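Local coordinates for protein 47 KDA membrane antigen (Treponema pallidum, PDB 1O75) that binds penicillin and has zinc-stimulated carboxypeptidase activity on synthetic depsipeptides, and may act as a D,D-carboxypeptidase that lowers peptidoglycan cross-linking, at residues V233-A238 against L315-N320; M253-V258 against P292-G297. The protein carries 2 engineered substitutions. All coordinates share one frame; numbering follows the deposited sequence.

Contact 1. Residues V233-A238 against L315-N320; sequences VMLKRA and LTLIAN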
loop_
_atom_site.group_PDB
_atom_site.type_symbol
_atom_site.label_atom_id
_atom_site.label_comp_id
_atom_site.label_asym_id
_atom_site.label_seq_id
_atom_site.Cartn_x
_atom_site.Cartn_y
_atom_site.Cartn_z
ATOM N N VAL B 233 8.302 -10.865 2.859
ATOM C CA VAL B 233 9.064 -11.412 1.762
ATOM C C VAL B 233 8.512 -10.920 0.418
ATOM O O VAL B 233 7.373 -11.227 0.068
ATOM C CB VAL B 233 9.032 -12.966 1.815
ATOM C CG1 VAL B 233 9.895 -13.557 0.702
ATOM C CG2 VAL B 233 9.507 -13.458 3.189
ATOM N N MET B 234 9.293 -10.127 -0.311
ATOM C CA MET B 234 8.867 -9.680 -1.639
ATOM C C MET B 234 9.354 -10.763 -2.597
ATOM O O MET B 234 10.492 -11.229 -2.489
ATOM C CB MET B 234 9.490 -8.335 -1.983
ATOM C CG MET B 234 8.945 -7.189 -1.139
ATOM S SD MET B 234 7.332 -6.657 -1.736
ATOM C CE MET B 234 7.871 -5.774 -3.264
ATOM N N LEU B 235 8.506 -11.157 -3.540
ATOM C CA LEU B 235 8.835 -12.241 -4.474
ATOM C C LEU B 235 9.064 -11.835 -5.932
ATOM O O LEU B 235 8.572 -10.794 -6.382
ATOM C CB LEU B 235 7.702 -13.270 -4.430
ATOM C CG LEU B 235 7.392 -13.830 -3.032
ATOM C CD1 LEU B 235 6.074 -14.568 -3.067
ATOM C CD2 LEU B 235 8.501 -14.793 -2.584
ATOM N N LYS B 236 9.832 -12.646 -6.659
ATOM C CA LYS B 236 10.050 -12.416 -8.089
ATOM C C LYS B 236 10.183 -13.788 -8.743
ATOM O O LYS B 236 10.242 -14.816 -8.053
ATOM C CB LYS B 236 11.290 -11.541 -8.357
ATOM C CG LYS B 236 12.631 -12.180 -8.010
ATOM C CD LYS B 236 13.789 -11.196 -8.255
ATOM C CE LYS B 236 15.150 -11.885 -8.090
ATOM N NZ LYS B 236 16.260 -10.922 -8.301
ATOM N N ARG B 237 10.204 -13.821 -10.067
ATOM C CA ARG B 237 10.293 -15.089 -10.761
ATOM C C ARG B 237 11.721 -15.602 -10.743
ATOM O O ARG B 237 12.677 -14.813 -10.691
ATOM C CB ARG B 237 9.794 -14.941 -12.203
ATOM C CG ARG B 237 8.978 -16.141 -12.674
ATOM C CD ARG B 237 8.235 -15.846 -13.983
ATOM N NE ARG B 237 9.169 -15.565 -15.067
ATOM C CZ ARG B 237 8.805 -15.154 -16.276
ATOM N NH1 ARG B 237 7.517 -14.980 -16.550
ATOM N NH2 ARG B 237 9.727 -14.903 -17.205
ATOM N N ALA B 238 11.858 -16.924 -10.802
ATOM C CA ALA B 238 13.172 -17.567 -10.751
ATOM C C ALA B 238 14.170 -16.982 -11.757
ATOM O O ALA B 238 15.352 -16.858 -11.448
ATOM C CB ALA B 238 13.020 -19.101 -10.953
ATOM N N LEU B 315 12.952 -19.086 6.924
ATOM C CA LEU B 315 11.531 -19.273 6.607
ATOM C C LEU B 315 11.398 -20.060 5.309
ATOM O O LEU B 315 12.062 -19.748 4.328
ATOM C CB LEU B 315 10.842 -17.898 6.402
ATOM C CG LEU B 315 11.211 -16.798 7.387
ATOM C CD1 LEU B 315 10.403 -15.533 7.101
ATOM C CD2 LEU B 315 10.960 -17.287 8.799
ATOM N N THR B 316 10.535 -21.063 5.296
ATOM C CA THR B 316 10.335 -21.820 4.074
ATOM C C THR B 316 8.858 -21.721 3.669
ATOM O O THR B 316 8.003 -22.247 4.359
ATOM C CB THR B 316 10.719 -23.311 4.272
ATOM O OG1 THR B 316 12.100 -23.386 4.656
ATOM C CG2 THR B 316 10.530 -24.109 2.954
ATOM N N LEU B 317 8.583 -21.054 2.546
ATOM C CA LEU B 317 7.212 -20.899 2.025
ATOM C C LEU B 317 6.846 -22.160 1.239
ATOM O O LEU B 317 7.564 -22.551 0.331
ATOM C CB LEU B 317 7.145 -19.692 1.074
ATOM C CG LEU B 317 6.953 -18.282 1.641
ATOM C CD1 LEU B 317 7.657 -18.105 2.929
ATOM C CD2 LEU B 317 7.418 -17.277 0.604
ATOM N N ILE B 318 5.707 -22.753 1.568
ATOM C CA ILE B 318 5.242 -23.983 0.953
ATOM C C ILE B 318 3.958 -23.765 0.148
ATOM O O ILE B 318 2.927 -23.359 0.692
ATOM C CB ILE B 318 5.026 -25.034 2.052
ATOM C CG1 ILE B 318 6.386 -25.305 2.746
ATOM C CG2 ILE B 318 4.438 -26.301 1.457
ATOM C CD1 ILE B 318 6.249 -26.034 4.060
ATOM N N ALA B 319 4.033 -24.055 -1.145
ATOM C CA ALA B 319 2.905 -23.841 -2.052
ATOM C C ALA B 319 2.822 -24.962 -3.091
ATOM O O ALA B 319 3.837 -25.401 -3.602
ATOM C CB ALA B 319 3.076 -22.486 -2.765
ATOM N N ASN B 320 1.608 -25.403 -3.400
ATOM C CA ASN B 320 1.397 -26.491 -4.368
ATOM C C ASN B 320 1.928 -26.178 -5.749
ATOM O O ASN B 320 1.612 -25.141 -6.317
ATOM C CB ASN B 320 -0.102 -26.827 -4.476
ATOM C CG ASN B 320 -0.636 -27.486 -3.248
ATOM O OD1 ASN B 320 0.240 -28.174 -2.516
ATOM N ND2 ASN B 320 -1.837 -27.392 -2.943
#

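Contact 2. Residues M253-V258 against P292-G297; sequences MNFNTV and PRISCG. With XE (xenon), chain F.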
loop_
_atom_site.group_PDB
_atom_site.type_symbol
_atom_site.label_atom_id
_atom_site.label_comp_id
_atom_site.label_asym_id
_atom_site.label_seq_id
_atom_site.Cartn_x
_atom_site.Cartn_y
_atom_site.Cartn_z
ATOM N N MET B 253 -2.774 -18.412 -4.595
ATOM C CA MET B 253 -3.934 -19.312 -4.695
ATOM C C MET B 253 -3.494 -20.771 -4.537
ATOM O O MET B 253 -4.323 -21.669 -4.464
ATOM C CB MET B 253 -4.678 -19.124 -6.020
ATOM C CG MET B 253 -5.495 -17.818 -6.084
ATOM S SD MET B 253 -6.797 -17.746 -4.814
ATOM C CE MET B 253 -6.890 -16.047 -4.514
ATOM N N ASN B 254 -2.184 -20.993 -4.499
ATOM C CA ASN B 254 -1.637 -22.335 -4.284
ATOM C C ASN B 254 -0.807 -22.397 -2.994
ATOM O O ASN B 254 -0.258 -23.450 -2.621
ATOM C CB ASN B 254 -0.802 -22.738 -5.493
ATOM C CG ASN B 254 -1.681 -23.221 -6.632
ATOM O OD1 ASN B 254 -2.324 -24.261 -6.517
ATOM N ND2 ASN B 254 -1.750 -22.449 -7.702
ATOM N N PHE B 255 -0.725 -21.257 -2.312
ATOM C CA PHE B 255 0.034 -21.180 -1.063
ATOM C C PHE B 255 -0.609 -21.967 0.065
ATOM O O PHE B 255 -1.814 -21.863 0.318
ATOM C CB PHE B 255 0.165 -19.727 -0.606
ATOM C CG PHE B 255 0.842 -19.571 0.730
ATOM C CD1 PHE B 255 2.238 -19.564 0.823
ATOM C CD2 PHE B 255 0.084 -19.395 1.888
ATOM C CE1 PHE B 255 2.868 -19.371 2.056
ATOM C CE2 PHE B 255 0.703 -19.201 3.134
ATOM C CZ PHE B 255 2.107 -19.187 3.211
ATOM N N ASN B 256 0.213 -22.719 0.789
ATOM C CA ASN B 256 -0.304 -23.481 1.907
ATOM C C ASN B 256 0.174 -22.989 3.278
ATOM O O ASN B 256 -0.629 -22.594 4.127
ATOM C CB ASN B 256 0.097 -24.951 1.772
ATOM C CG ASN B 256 -0.905 -25.764 0.981
ATOM O OD1 ASN B 256 -2.087 -25.484 1.025
ATOM N ND2 ASN B 256 -0.435 -26.802 0.284
ATOM N N THR B 257 1.490 -23.001 3.493
ATOM C CA THR B 257 1.986 -22.652 4.818
ATOM C C THR B 257 3.463 -22.258 4.849
ATOM O O THR B 257 4.117 -22.149 3.793
ATOM C CB THR B 257 1.680 -23.862 5.753
ATOM O OG1 THR B 257 1.897 -23.506 7.122
ATOM C CG2 THR B 257 2.550 -25.096 5.360
ATOM N N VAL B 258 3.981 -22.015 6.059
ATOM C CA VAL B 258 5.376 -21.627 6.231
ATOM C C VAL B 258 5.996 -22.359 7.412
ATOM O O VAL B 258 5.381 -22.477 8.481
ATOM C CB VAL B 258 5.543 -20.112 6.562
ATOM C CG1 VAL B 258 7.026 -19.694 6.385
ATOM C CG2 VAL B 258 4.655 -19.283 5.699
ATOM N N PRO B 292 3.705 -8.322 -4.825
ATOM C CA PRO B 292 4.000 -9.742 -4.587
ATOM C C PRO B 292 4.681 -9.974 -3.243
ATOM O O PRO B 292 5.853 -10.357 -3.164
ATOM C CB PRO B 292 4.877 -10.101 -5.793
ATOM C CG PRO B 292 5.710 -8.853 -5.957
ATOM C CD PRO B 292 4.706 -7.709 -5.726
ATOM N N ARG B 293 3.929 -9.748 -2.178
ATOM C CA ARG B 293 4.469 -9.867 -0.837
ATOM C C ARG B 293 3.756 -10.904 0.026
ATOM O O ARG B 293 2.539 -11.075 -0.067
ATOM C CB ARG B 293 4.375 -8.485 -0.173
ATOM C CG ARG B 293 4.640 -8.417 1.321
ATOM C CD ARG B 293 4.544 -6.959 1.789
ATOM N NE ARG B 293 3.252 -6.392 1.406
ATOM C CZ ARG B 293 3.044 -5.149 0.972
ATOM N NH1 ARG B 293 4.046 -4.286 0.852
ATOM N NH2 ARG B 293 1.814 -4.778 0.639
ATOM N N ILE B 294 4.520 -11.627 0.833
ATOM C CA ILE B 294 3.933 -12.567 1.778
ATOM C C ILE B 294 4.606 -12.222 3.088
ATOM O O ILE B 294 5.830 -12.110 3.139
ATOM C CB ILE B 294 4.191 -14.019 1.400
ATOM C CG1 ILE B 294 3.439 -14.326 0.095
ATOM C CG2 ILE B 294 3.679 -14.956 2.519
ATOM C CD1 ILE B 294 3.350 -15.764 -0.217
ATOM N N SER B 295 3.812 -11.997 4.134
ATOM C CA SER B 295 4.367 -11.642 5.441
ATOM C C SER B 295 4.239 -12.793 6.440
ATOM O O SER B 295 3.230 -13.507 6.460
ATOM C CB SER B 295 3.671 -10.396 5.971
ATOM O OG SER B 295 3.862 -9.327 5.051
ATOM N N CYS B 296 5.274 -12.963 7.255
ATOM C CA CYS B 296 5.347 -14.031 8.257
ATOM C C CYS B 296 5.687 -13.363 9.573
ATOM O O CYS B 296 6.637 -12.592 9.630
ATOM C CB CYS B 296 6.498 -14.998 7.920
ATOM S SG CYS B 296 6.333 -15.742 6.329
ATOM N N GLY B 297 4.934 -13.672 10.620
ATOM C CA GLY B 297 5.219 -13.077 11.904
ATOM C C GLY B 297 5.365 -14.107 12.999
ATOM O O GLY B 297 5.017 -15.282 12.815
HETATM XE XE XE F . 8.638 -14.820 11.241
#

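Contact 1. Residues V233-A238 against L315-N320
Val233, whose backbone N is hydrogen-bonded to the carbonyl O of Ile294 in the neighbouring strand, directs its side chain at Leu317. The contact is face-to-face packing in a beta sandwich, in the domain assigned to the E-set clan of immunoglobulin-like folds. Strand 229-237 of one four-stranded antiparallel sheet lies over strand 311-319 of the other. No hydrogen bond crosses between 233-238 and 315-320, and the closest CA atoms, those of Val233 and Leu315, are 9.6 Å apart, so side chains alone span the gap. On the outer surface Met234 touches a sulfated glucose and Arg290 of the second subunit. Within the sandwich, Tyr251 of helix 245-252 packs on Leu235, Leu317 and Ala319. Leu317 has CG opposite its carbonyl carbon (chi1 -84°), and CD2 is the branch that does the touching, turned toward two residues of the facing strand. The looser of the two approaches is Leu317 CD2 to Val233 CG1, at 4.5 Å. Leu235 comes from the other sheet with an extended chi2 of 167°, and the two leucine side chains meet at a slant, Leu235 CD2 lying 4.2 Å from Leu317 CD2.

Contact 2. Residues M253-V258 against P292-G297
Val258 and Cys296 meet through one sulfur lodged against both valine methyls: Cys296 SG is 4.0 Å from Val258 CG1 and 4.0 Å from Val258 CG2. With chi1 at -59°, SG lies opposite the carbonyl carbon, on the side facing the valine. Phe255 provides the second touch. Its CG is anti to the backbone N (chi1 176°), which carries the ring into the interior, where Phe255 CD1 lies 4.1 Å from Ile294 CD1. That methyl is the outer end of an extended isoleucine branch (chi2 -167°). Neighbours in its own strand also border the ring: Val258 CG2 sits in plane at its edge, 3.6 Å from Phe255 CZ, and Thr257 N lies over one face near the rim. Trp286 meets the ring with its plane nearly perpendicular. Behind the thiol, Cys296 O approaches the bound xenon to 3.4 Å, in an internal pocket completed by Gly297, Tyr260 and Phe331; Tyr260 OH is hydrogen-bonded to Gly297 O. Asn256 and Thr257 face Ile318 as a classic beta bulge in strand 255-262. That strand runs between strands 274-276 and 311-319, while strand 293-298 lies between 229-237 and 284-285 in the opposing sheet, and helix 17-25 packs on Thr257.

Overall arrangement
Contacts 1 and 2 join the same two antiparallel sheets of one sandwich domain, with centres 7 Å apart. In chain order the segments are 233-238, 253-258, 292-297 and 315-320, so both segments of contact 2 fall between those of contact 1. Sheet pairing swaps the partners: 233-238 neighbours 292-297 in one sheet, and 255-258 neighbours 315-319 in the other, where Asn256 N lies 2.8 Å from Ile318 O. Leu235 on Ile294, Leu317 on Val258 and Leu315 on Cys296 merge the contacts into one apolar interior. Arg293, like Met234, instead meets sulfated glucose at the surface, near the interface of the crystal dimer; the non-lipidated construct is monomeric in solution.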